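Thermospermine synthase (Medicago truncatula, PDB 6BQ6) probably transfers an aminopropyl group from decarboxylated S-adenosylmethionine to spermidine, making the tetraamine thermospermine and releasing methylthioadenosine. Local coordinates at residues 274-277 against 278-281. Residues are numbered along the deposited sequence; the frame is centred on the assembly and turned at random.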
# COMPACT_ATOMS: atom_id res chain seq x y z
N GLU B 274 24.35 -24.68 32.58
CA GLU B 274 25.70 -24.13 32.55
C GLU B 274 25.73 -22.75 31.91
O GLU B 274 26.37 -21.82 32.40
CB GLU B 274 26.71 -25.06 31.85
CG GLU B 274 28.18 -24.55 31.90
CD GLU B 274 28.65 -23.94 33.24
OE1 GLU B 274 28.23 -24.37 34.34
OE2 GLU B 274 29.50 -23.04 33.21
N LEU B 275 24.97 -22.59 30.83
CA LEU B 275 24.78 -21.26 30.29
C LEU B 275 24.21 -20.28 31.30
O LEU B 275 24.69 -19.17 31.40
CB LEU B 275 23.86 -21.29 29.04
CG LEU B 275 24.52 -21.92 27.85
CD1 LEU B 275 23.52 -22.24 26.75
CD2 LEU B 275 25.61 -21.02 27.30
N ASP B 276 23.16 -20.66 32.06
CA ASP B 276 22.60 -19.71 33.06
C ASP B 276 23.62 -19.32 34.14
O ASP B 276 23.66 -18.17 34.58
CB ASP B 276 21.35 -20.25 33.73
CG ASP B 276 20.17 -20.29 32.78
OD1 ASP B 276 20.08 -19.42 31.87
OD2 ASP B 276 19.31 -21.21 32.93
N ILE B 277 24.42 -20.29 34.52
CA ILE B 277 25.49 -20.04 35.52
C ILE B 277 26.48 -19.04 35.03
O ILE B 277 26.81 -18.11 35.74
CB ILE B 277 26.18 -21.34 35.96
CG1 ILE B 277 25.23 -22.12 36.87
CG2 ILE B 277 27.46 -21.03 36.76
CD1 ILE B 277 25.57 -23.57 37.00
N ARG B 278 26.91 -19.23 33.77
CA ARG B 278 27.81 -18.29 33.13
C ARG B 278 27.22 -16.91 32.98
O ARG B 278 27.92 -15.94 33.17
CB ARG B 278 28.31 -18.82 31.78
CG ARG B 278 29.20 -20.03 31.95
CD ARG B 278 29.67 -20.60 30.64
NE ARG B 278 30.44 -21.86 30.83
CZ ARG B 278 31.47 -22.24 30.06
NH1 ARG B 278 31.87 -21.52 29.02
NH2 ARG B 278 32.09 -23.40 30.33
N MET B 279 25.93 -16.82 32.65
CA MET B 279 25.27 -15.53 32.54
C MET B 279 25.23 -14.79 33.86
O MET B 279 25.52 -13.62 33.93
CB MET B 279 23.84 -15.65 32.01
CG MET B 279 23.75 -16.15 30.60
SD MET B 279 22.02 -16.22 30.04
CE MET B 279 22.10 -17.58 28.89
N ARG B 280 24.87 -15.50 34.91
CA ARG B 280 24.87 -14.94 36.25
C ARG B 280 26.27 -14.49 36.64
O ARG B 280 26.41 -13.46 37.27
CB ARG B 280 24.38 -15.99 37.25
CG ARG B 280 24.31 -15.56 38.72
CD ARG B 280 23.40 -14.37 38.95
NE ARG B 280 21.98 -14.70 38.77
CZ ARG B 280 21.20 -15.27 39.69
NH1 ARG B 280 21.66 -15.64 40.90
NH2 ARG B 280 19.92 -15.51 39.39
N GLN B 281 27.28 -15.26 36.33
CA GLN B 281 28.63 -14.90 36.75
C GLN B 281 29.19 -13.75 35.93
O GLN B 281 29.88 -12.88 36.46
CB GLN B 281 29.58 -16.11 36.69
CG GLN B 281 30.97 -15.83 37.30
CD GLN B 281 30.90 -15.57 38.80
OE1 GLN B 281 30.51 -16.45 39.57
NE2 GLN B 281 31.21 -14.33 39.23
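E274 and R278, one helical turn apart, form an i to i+4 salt bridge in which carboxylate oxygen OE2 of E274 lies 2.8 Å from NE of R278. The bond is fairly straight, with an N-H...O angle of 161°, and the oxygen sits at the edge of the guanidinium, almost in its plane. OE2 offers its anti lone pair, and the carboxylate plane is turned nearly perpendicular to that of the guanidinium, 81° apart. With CG of E274 anti to the backbone N, a bend at chi2 (42°) turns the carboxylate towards the extended arginine chain, and OE2 also comes within 3.3 Å of CG of R278. The far side of the guanidinium is engaged too: NH1 donates to the carbonyl oxygen of L97, at the end of helix 84-98. A methionine at R278 would probably leave the E274 carboxylate without its charged mate and the L97 carbonyl without this donor.

Backbone bonds of the alpha-helical i+4 pattern run through the same turns of helix 272-282, a peripheral helix that follows the last strand of the Rossmann-like domain, 256-264, in sequence. N of R278 donates to O of E274 at 3.0 Å, so the same two residues are joined by a main-chain bond as well as by the salt bridge, and N of M279, R280 and Q281 bond to O of L275, D276 and I277.

Apolar packing occupies another side of the helix, where L275 and M279 are buried and both touch L97. The extended M279 chain brings its methyl CE to 4.1 Å from CB of L275. That methyl also lies 4.0 Å from OD1 of D276, an oxygen that accepts a hydrogen bond from the backbone N of G292.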